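Local coordinates for protein precorrin-6y methylase (Rhodobacter capsulatus, PDB 3NJR) that probably methylates and decarboxylates a precorrin intermediate, as the C-terminal domain of precorrin-6Y C5,15-methyltransferase, on the way to adenosylcobalamin, at residues 155-158 / 159-162; 164-167 / 168-172; 90-93 / 94-97. All coordinates share one frame; numbering follows the deposited sequence.

How the contacts relate
Contact 3 comes first along the chain: residues 90-97 lie within helix 87-99, which connects strands 79-84 and 106-110 on one flank of the sheet. Far later, residues 155-162 of contact 1 leave strand 149-154 and start helix 157-170, whose last turns, with the two glycines after them (164-172), form contact 2 before strand 173-185. All three are local, each made over one or two helical turns, so none closes a long loop and they neither nest nor cross. Contacts 1 and 2 share a helix, with centres about 13 Å apart, and both meet neighbouring subunits. Contact 3 is on the opposite side of the chain's centre, about 28 Å from contact 1 between centres.

Contact 1 of 3, residues 155-158 / 159-162; sequences VTLE and SETL
An N-cap starts helix 157-170 just after strand 149-154: T156 stands before the first turn, and in the model its OG1 takes the backbone N-H of S159 at 3.0 Å from S159 N. With OG1 held between its own backbone N and carbonyl carbon (chi1 69°), the hydroxyl points forward into the first turn, toward S159 N. The hydroxyls of T156 and S159 are modelled too close together, so their exact places, and the geometry of the cap, are doubtful. The backbone is surer, with E160 N 2.8 Å from T156 O and a nearly straight N-H...O angle of 169°.

E160 folds back over the same carbonyl. Its CG is 3.2 Å from T156 O, and the extended chain then carries OE1 across to L157 CD2, 3.8 Å away; that oxygen also bonds a glycerol, probably from the crystallisation liquor. T161, one turn after L157, grips L157 O twice. Its OG1 lies 2.5 Å from L157 O and its amide T161 N is 3.0 Å from the same oxygen, the two arriving from opposite faces of the carbonyl plane.

Outward, the E158 carboxylate makes a salt bridge to R189 of the second subunit, while W191 of that subunit packs on L157 and E160. T161 meets T161 of the third subunit. The first turn thus has its E160 amide taken up by T156 O, and less surely that of S159 by the T156 hydroxyl, while L157 O holds two donors. The positive end of the helix and the arginine together would probably favour a charged carboxylate on E158.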
ATOM      1  N   VAL A 155     -12.836   2.866  -8.016  1.00 35.66           N
ATOM      2  CA  VAL A 155     -12.298   3.579  -6.845  1.00 36.25           C
ATOM      3  C   VAL A 155     -13.234   3.565  -5.610  1.00 36.55           C
ATOM      4  O   VAL A 155     -12.883   4.125  -4.551  1.00 37.12           O
ATOM      5  CB  VAL A 155     -11.841   5.005  -7.210  1.00 36.07           C
ATOM      6  CG1 VAL A 155     -13.048   5.909  -7.504  1.00 36.56           C
ATOM      7  CG2 VAL A 155     -10.961   5.569  -6.108  1.00 37.02           C
ATOM      8  N   THR A 156     -14.408   2.928  -5.751  1.00 36.01           N
ATOM      9  CA  THR A 156     -15.321   2.691  -4.628  1.00 35.52           C
ATOM     10  C   THR A 156     -15.334   1.210  -4.243  1.00 35.90           C
ATOM     11  O   THR A 156     -15.074   0.335  -5.083  1.00 35.82           O
ATOM     12  CB  THR A 156     -16.777   3.137  -4.934  1.00 35.38           C
ATOM     13  OG1 THR A 156     -17.354   2.268  -5.916  1.00 34.85           O
ATOM     14  CG2 THR A 156     -16.823   4.566  -5.421  1.00 34.77           C
ATOM     15  N   LEU A 157     -15.658   0.926  -2.981  1.00 36.03           N
ATOM     16  CA  LEU A 157     -15.726  -0.457  -2.511  1.00 36.18           C
ATOM     17  C   LEU A 157     -16.767  -1.224  -3.302  1.00 37.19           C
ATOM     18  O   LEU A 157     -16.599  -2.425  -3.574  1.00 37.28           O
ATOM     19  CB  LEU A 157     -16.018  -0.525  -1.007  1.00 35.68           C
ATOM     20  CG  LEU A 157     -14.943   0.027  -0.056  1.00 34.85           C
ATOM     21  CD1 LEU A 157     -15.436   0.108   1.378  1.00 33.81           C
ATOM     22  CD2 LEU A 157     -13.711  -0.811  -0.118  1.00 33.07           C
ATOM     23  N   GLU A 158     -17.831  -0.522  -3.701  1.00 38.06           N
ATOM     24  CA  GLU A 158     -18.912  -1.139  -4.468  1.00 38.63           C
ATOM     25  C   GLU A 158     -18.500  -1.517  -5.895  1.00 38.75           C
ATOM     26  O   GLU A 158     -18.779  -2.622  -6.347  1.00 38.31           O
ATOM     27  CB  GLU A 158     -20.156  -0.257  -4.445  1.00 38.98           C
ATOM     28  CG  GLU A 158     -20.888  -0.276  -3.093  1.00 39.71           C
ATOM     29  CD  GLU A 158     -20.264   0.648  -2.037  1.00 43.13           C
ATOM     30  OE1 GLU A 158     -19.402   1.505  -2.392  1.00 42.60           O
ATOM     31  OE2 GLU A 158     -20.661   0.524  -0.842  1.00 44.16           O
ATOM     32  N   SER A 159     -17.804  -0.617  -6.585  1.00 39.47           N
ATOM     33  CA  SER A 159     -17.299  -0.912  -7.933  1.00 39.95           C
ATOM     34  C   SER A 159     -16.099  -1.872  -7.937  1.00 40.28           C
ATOM     35  O   SER A 159     -15.976  -2.722  -8.813  1.00 40.38           O
ATOM     36  CB  SER A 159     -16.986   0.382  -8.689  1.00 40.41           C
ATOM     37  OG  SER A 159     -16.483   1.387  -7.818  1.00 40.85           O
ATOM     38  N   GLU A 160     -15.221  -1.758  -6.946  1.00 40.72           N
ATOM     39  CA  GLU A 160     -14.174  -2.770  -6.756  1.00 40.97           C
ATOM     40  C   GLU A 160     -14.743  -4.183  -6.576  1.00 40.81           C
ATOM     41  O   GLU A 160     -14.219  -5.141  -7.182  1.00 40.97           O
ATOM     42  CB  GLU A 160     -13.248  -2.414  -5.589  1.00 41.17           C
ATOM     43  CG  GLU A 160     -12.393  -1.175  -5.823  1.00 42.41           C
ATOM     44  CD  GLU A 160     -11.702  -0.706  -4.566  1.00 45.14           C
ATOM     45  OE1 GLU A 160     -11.991  -1.264  -3.489  1.00 47.40           O
ATOM     46  OE2 GLU A 160     -10.872   0.225  -4.641  1.00 47.11           O
ATOM     47  N   THR A 161     -15.800  -4.320  -5.760  1.00 40.26           N
ATOM     48  CA  THR A 161     -16.422  -5.644  -5.526  1.00 40.06           C
ATOM     49  C   THR A 161     -16.850  -6.234  -6.851  1.00 39.59           C
ATOM     50  O   THR A 161     -16.587  -7.411  -7.154  1.00 39.82           O
ATOM     51  CB  THR A 161     -17.681  -5.580  -4.635  1.00 40.03           C
ATOM     52  OG1 THR A 161     -17.408  -4.830  -3.441  1.00 40.69           O
ATOM     53  CG2 THR A 161     -18.135  -6.997  -4.269  1.00 39.99           C
ATOM     54  N   LEU A 162     -17.504  -5.375  -7.630  1.00 38.99           N
ATOM     55  CA  LEU A 162     -17.989  -5.677  -8.966  1.00 37.97           C
ATOM     56  C   LEU A 162     -16.882  -6.173  -9.897  1.00 37.19           C
ATOM     57  O   LEU A 162     -17.047  -7.191 -10.562  1.00 37.14           O
ATOM     58  CB  LEU A 162     -18.712  -4.448  -9.516  1.00 37.89           C
ATOM     59  CG  LEU A 162     -19.382  -4.509 -10.884  1.00 38.30           C
ATOM     60  CD1 LEU A 162     -20.403  -5.647 -10.929  1.00 39.08           C
ATOM     61  CD2 LEU A 162     -20.010  -3.151 -11.207  1.00 36.68           C
TER

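Contact 2 of 3, residues 164-167 / 168-172; sequences TQLH and ARHGG
H167 swings its imidazole along the end of helix 157-170, beside the two glycines that follow it. With CG anti to the backbone N (chi1 -170°), the ring reaches past its own turn, and G172 O sits at its edge, near the ring plane. The bond there is weak: H167 NE2 is 3.2 Å from G172 O and bent to 130°. H167 CD2 also comes within 3.2 Å of G171 O, from an oblique direction. The other ring nitrogen, ND1, bonds R189 of the fourth subunit.

The backbone of H167 helps close the helix too, since G171 N lies 2.8 Å from H167 O. G171, the first residue past the helix, has a positive phi of 80° and ends it as a C-terminal glycine, and the chain turns toward strand 173-185; G171 O accepts the indole N-H (NE1) of W200.

L166 works on another side of the helix. Its CD1 meets the edge of the H170 imidazole in plane, 3.6 Å from H170 CD2, and the same methyl lies over one face of the R169 guanidinium, nearest NH2. R169 CB in turn covers one face of the H170 ring, which also stacks with W141.

A168 is held through its amide, A168 N being 2.9 Å from T164 O, an oxygen that also accepts from R189 of the fourth subunit. A168 CB is 3.6 Å from Q165 O.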
ATOM      1  N   THR A 164     -14.015  -7.540  -8.983  1.00 37.36           N
ATOM      2  CA  THR A 164     -13.620  -8.835  -8.416  1.00 37.79           C
ATOM      3  C   THR A 164     -14.546  -9.956  -8.847  1.00 37.82           C
ATOM      4  O   THR A 164     -14.078 -11.067  -9.155  1.00 37.59           O
ATOM      5  CB  THR A 164     -13.608  -8.770  -6.896  1.00 38.19           C
ATOM      6  OG1 THR A 164     -13.082  -7.491  -6.495  1.00 40.15           O
ATOM      7  CG2 THR A 164     -12.756  -9.889  -6.313  1.00 37.90           C
ATOM      8  N   GLN A 165     -15.850  -9.660  -8.867  1.00 37.95           N
ATOM      9  CA  GLN A 165     -16.866 -10.600  -9.352  1.00 38.19           C
ATOM     10  C   GLN A 165     -16.711 -10.874 -10.827  1.00 37.40           C
ATOM     11  O   GLN A 165     -16.733 -12.030 -11.256  1.00 37.65           O
ATOM     12  CB  GLN A 165     -18.264 -10.069  -9.077  1.00 38.73           C
ATOM     13  CG  GLN A 165     -18.801 -10.507  -7.727  1.00 42.56           C
ATOM     14  CD  GLN A 165     -19.888  -9.586  -7.189  1.00 47.62           C
ATOM     15  OE1 GLN A 165     -20.626  -8.937  -7.956  1.00 47.77           O
ATOM     16  NE2 GLN A 165     -19.993  -9.522  -5.855  1.00 48.95           N
ATOM     17  N   LEU A 166     -16.552  -9.802 -11.600  1.00 36.66           N
ATOM     18  CA  LEU A 166     -16.251  -9.916 -13.019  1.00 35.49           C
ATOM     19  C   LEU A 166     -15.045 -10.820 -13.206  1.00 34.23           C
ATOM     20  O   LEU A 166     -15.128 -11.783 -13.964  1.00 33.98           O
ATOM     21  CB  LEU A 166     -15.989  -8.539 -13.652  1.00 36.16           C
ATOM     22  CG  LEU A 166     -17.010  -7.746 -14.488  1.00 36.47           C
ATOM     23  CD1 LEU A 166     -18.141  -8.608 -15.051  1.00 36.18           C
ATOM     24  CD2 LEU A 166     -17.537  -6.516 -13.769  1.00 37.27           C
ATOM     25  N   HIS A 167     -13.944 -10.521 -12.504  1.00 32.84           N
ATOM     26  CA  HIS A 167     -12.745 -11.393 -12.504  1.00 31.72           C
ATOM     27  C   HIS A 167     -13.028 -12.861 -12.185  1.00 31.57           C
ATOM     28  O   HIS A 167     -12.549 -13.728 -12.890  1.00 31.38           O
ATOM     29  CB  HIS A 167     -11.645 -10.883 -11.569  1.00 31.11           C
ATOM     30  CG  HIS A 167     -10.350 -11.610 -11.730  1.00 28.70           C
ATOM     31  ND1 HIS A 167      -9.933 -12.589 -10.856  1.00 26.86           N
ATOM     32  CD2 HIS A 167      -9.394 -11.532 -12.689  1.00 27.18           C
ATOM     33  CE1 HIS A 167      -8.769 -13.071 -11.258  1.00 25.10           C
ATOM     34  NE2 HIS A 167      -8.423 -12.449 -12.370  1.00 25.27           N
ATOM     35  N   ALA A 168     -13.806 -13.135 -11.139  1.00 32.12           N
ATOM     36  CA  ALA A 168     -14.162 -14.530 -10.776  1.00 32.63           C
ATOM     37  C   ALA A 168     -14.949 -15.225 -11.883  1.00 33.09           C
ATOM     38  O   ALA A 168     -14.681 -16.400 -12.183  1.00 32.89           O
ATOM     39  CB  ALA A 168     -14.921 -14.595  -9.439  1.00 32.25           C
ATOM     40  N   ARG A 169     -15.895 -14.501 -12.505  1.00 33.74           N
ATOM     41  CA  ARG A 169     -16.706 -15.060 -13.616  1.00 34.54           C
ATOM     42  C   ARG A 169     -15.899 -15.242 -14.899  1.00 33.69           C
ATOM     43  O   ARG A 169     -15.976 -16.294 -15.535  1.00 33.89           O
ATOM     44  CB  ARG A 169     -17.957 -14.205 -13.904  1.00 35.31           C
ATOM     45  CG  ARG A 169     -19.072 -14.307 -12.825  1.00 40.35           C
ATOM     46  CD  ARG A 169     -19.917 -12.990 -12.574  1.00 46.85           C
ATOM     47  NE  ARG A 169     -20.448 -12.347 -13.793  1.00 50.73           N
ATOM     48  CZ  ARG A 169     -21.217 -11.250 -13.816  1.00 53.02           C
ATOM     49  NH1 ARG A 169     -21.579 -10.646 -12.682  1.00 53.51           N
ATOM     50  NH2 ARG A 169     -21.631 -10.754 -14.984  1.00 52.97           N
ATOM     51  N   HIS A 170     -15.108 -14.231 -15.271  1.00 32.78           N
ATOM     52  CA  HIS A 170     -14.574 -14.165 -16.642  1.00 31.94           C
ATOM     53  C   HIS A 170     -13.057 -14.317 -16.781  1.00 30.92           C
ATOM     54  O   HIS A 170     -12.560 -14.495 -17.882  1.00 30.32           O
ATOM     55  CB  HIS A 170     -15.080 -12.896 -17.350  1.00 31.68           C
ATOM     56  CG  HIS A 170     -16.561 -12.677 -17.215  1.00 33.74           C
ATOM     57  ND1 HIS A 170     -17.503 -13.522 -17.778  1.00 36.63           N
ATOM     58  CD2 HIS A 170     -17.263 -11.703 -16.583  1.00 34.41           C
ATOM     59  CE1 HIS A 170     -18.715 -13.072 -17.499  1.00 37.39           C
ATOM     60  NE2 HIS A 170     -18.598 -11.969 -16.774  1.00 35.81           N
ATOM     61  N   GLY A 171     -12.334 -14.263 -15.663  1.00 30.10           N
ATOM     62  CA  GLY A 171     -10.874 -14.347 -15.676  1.00 28.85           C
ATOM     63  C   GLY A 171     -10.230 -13.024 -16.049  1.00 28.04           C
ATOM     64  O   GLY A 171     -10.680 -11.952 -15.606  1.00 27.81           O
ATOM     65  N   GLY A 172      -9.194 -13.105 -16.888  1.00 27.16           N
ATOM     66  CA  GLY A 172      -8.417 -11.950 -17.281  1.00 26.03           C
ATOM     67  C   GLY A 172      -7.514 -11.560 -16.136  1.00 26.16           C
ATOM     68  O   GLY A 172      -7.138 -12.392 -15.314  1.00 26.35           O
TER

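Contact 3 of 3, residues 90-93 / 94-97; sequences IENI and QKNI
I93 lies alongside I97, one turn further on, both pointing the same way, with I93 CG2 4.0 Å from I97 CD1. I97 also lays its CG1 over the turn before it, 3.3 Å from I93 O. I90 joins them on the sheet side: I90 and I93 touch A108, I93 also meets T82 and E84, and I97 reaches M106.

Away from the sheet the contact is polar. E91 and K95 cross at a slant and form a salt bridge, with E91 OE2 3.5 Å from K95 NZ. The lysine gets there fully extended beyond CG, passing 3.3 Å from E91 O at its own CG, while the glutamate bends at chi2 (-146°) to meet it.

N96 has its main partners beyond the helix. Its OD1 accepts from the backbone N of A33 and its ND2 bonds S66 O weakly, tying the buried amide to loops. Underneath run ordinary helical bonds such as Q94 N to I90 O at 2.8 Å.

Apolar on one side and charged on another, this helix is the crossover of a beta-alpha-beta unit from strand 79-84 to 106-110, as in the Rossmann-like fold of S-adenosylmethionine-dependent methyltransferases.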
ATOM      1  N   ILE A  90     -18.476  17.392 -22.091  1.00 42.79           N
ATOM      2  CA  ILE A  90     -18.476  17.166 -23.543  1.00 42.56           C
ATOM      3  C   ILE A  90     -17.693  18.268 -24.278  1.00 42.17           C
ATOM      4  O   ILE A  90     -16.910  17.995 -25.177  1.00 42.02           O
ATOM      5  CB  ILE A  90     -19.935  17.035 -24.080  1.00 42.56           C
ATOM      6  CG1 ILE A  90     -20.441  15.594 -23.903  1.00 42.33           C
ATOM      7  CG2 ILE A  90     -20.073  17.559 -25.536  1.00 42.48           C
ATOM      8  CD1 ILE A  90     -20.153  14.661 -25.072  1.00 40.91           C
ATOM      9  N   GLU A  91     -17.890  19.504 -23.849  1.00 41.76           N
ATOM     10  CA  GLU A  91     -17.199  20.638 -24.402  1.00 41.91           C
ATOM     11  C   GLU A  91     -15.673  20.514 -24.304  1.00 41.49           C
ATOM     12  O   GLU A  91     -14.958  20.863 -25.262  1.00 41.56           O
ATOM     13  CB  GLU A  91     -17.672  21.886 -23.687  1.00 42.19           C
ATOM     14  CG  GLU A  91     -17.522  23.128 -24.499  1.00 45.58           C
ATOM     15  CD  GLU A  91     -17.186  24.332 -23.623  1.00 51.41           C
ATOM     16  OE1 GLU A  91     -17.511  24.301 -22.400  1.00 52.88           O
ATOM     17  OE2 GLU A  91     -16.589  25.301 -24.163  1.00 53.03           O
ATOM     18  N   ASN A  92     -15.188  20.026 -23.156  1.00 40.76           N
ATOM     19  CA  ASN A  92     -13.765  19.708 -22.972  1.00 40.04           C
ATOM     20  C   ASN A  92     -13.276  18.578 -23.894  1.00 39.65           C
ATOM     21  O   ASN A  92     -12.182  18.675 -24.456  1.00 39.67           O
ATOM     22  CB  ASN A  92     -13.457  19.363 -21.512  1.00 40.13           C
ATOM     23  CG  ASN A  92     -13.447  20.590 -20.589  1.00 41.09           C
ATOM     24  OD1 ASN A  92     -13.718  20.461 -19.398  1.00 41.74           O
ATOM     25  ND2 ASN A  92     -13.124  21.771 -21.128  1.00 41.60           N
ATOM     26  N   ILE A  93     -14.086  17.521 -24.046  1.00 38.95           N
ATOM     27  CA  ILE A  93     -13.829  16.448 -25.019  1.00 38.04           C
ATOM     28  C   ILE A  93     -13.706  17.065 -26.400  1.00 38.48           C
ATOM     29  O   ILE A  93     -12.830  16.704 -27.182  1.00 38.53           O
ATOM     30  CB  ILE A  93     -14.972  15.389 -25.083  1.00 37.95           C
ATOM     31  CG1 ILE A  93     -15.266  14.801 -23.703  1.00 36.63           C
ATOM     32  CG2 ILE A  93     -14.661  14.311 -26.118  1.00 35.59           C
ATOM     33  CD1 ILE A  93     -16.526  13.998 -23.647  1.00 35.51           C
ATOM     34  N   GLN A  94     -14.581  18.013 -26.696  1.00 38.94           N
ATOM     35  CA  GLN A  94     -14.592  18.611 -28.012  1.00 39.38           C
ATOM     36  C   GLN A  94     -13.306  19.387 -28.270  1.00 38.97           C
ATOM     37  O   GLN A  94     -12.754  19.323 -29.373  1.00 38.68           O
ATOM     38  CB  GLN A  94     -15.811  19.504 -28.191  1.00 39.71           C
ATOM     39  CG  GLN A  94     -16.359  19.404 -29.591  1.00 42.61           C
ATOM     40  CD  GLN A  94     -17.036  18.060 -29.827  1.00 47.62           C
ATOM     41  OE1 GLN A  94     -16.537  17.217 -30.603  1.00 47.16           O
ATOM     42  NE2 GLN A  94     -18.176  17.841 -29.135  1.00 47.76           N
ATOM     43  N   LYS A  95     -12.833  20.104 -27.249  1.00 38.76           N
ATOM     44  CA  LYS A  95     -11.598  20.867 -27.366  1.00 39.02           C
ATOM     45  C   LYS A  95     -10.405  19.960 -27.643  1.00 39.56           C
ATOM     46  O   LYS A  95      -9.530  20.301 -28.453  1.00 39.72           O
ATOM     47  CB  LYS A  95     -11.365  21.710 -26.129  1.00 38.82           C
ATOM     48  CG  LYS A  95     -12.415  22.793 -25.976  1.00 39.97           C
ATOM     49  CD  LYS A  95     -12.201  23.649 -24.744  1.00 41.18           C
ATOM     50  CE  LYS A  95     -13.233  24.769 -24.686  1.00 41.81           C
ATOM     51  NZ  LYS A  95     -13.131  25.505 -23.387  1.00 42.80           N
ATOM     52  N   ASN A  96     -10.395  18.785 -27.008  1.00 39.65           N
ATOM     53  CA  ASN A  96      -9.291  17.845 -27.156  1.00 39.60           C
ATOM     54  C   ASN A  96      -9.324  17.187 -28.510  1.00 39.80           C
ATOM     55  O   ASN A  96      -8.280  16.890 -29.081  1.00 40.05           O
ATOM     56  CB  ASN A  96      -9.327  16.807 -26.049  1.00 39.61           C
ATOM     57  CG  ASN A  96      -9.041  17.406 -24.697  1.00 40.00           C
ATOM     58  OD1 ASN A  96      -8.097  18.171 -24.549  1.00 41.15           O
ATOM     59  ND2 ASN A  96      -9.858  17.077 -23.704  1.00 40.23           N
ATOM     60  N   ILE A  97     -10.528  16.960 -29.024  1.00 39.77           N
ATOM     61  CA  ILE A  97     -10.681  16.522 -30.396  1.00 39.75           C
ATOM     62  C   ILE A  97     -10.060  17.608 -31.304  1.00 40.51           C
ATOM     63  O   ILE A  97      -9.142  17.304 -32.083  1.00 40.27           O
ATOM     64  CB  ILE A  97     -12.167  16.182 -30.750  1.00 39.51           C
ATOM     65  CG1 ILE A  97     -12.635  14.921 -30.005  1.00 38.27           C
ATOM     66  CG2 ILE A  97     -12.336  15.958 -32.230  1.00 39.22           C
ATOM     67  CD1 ILE A  97     -14.159  14.654 -30.054  1.00 34.37           C
TER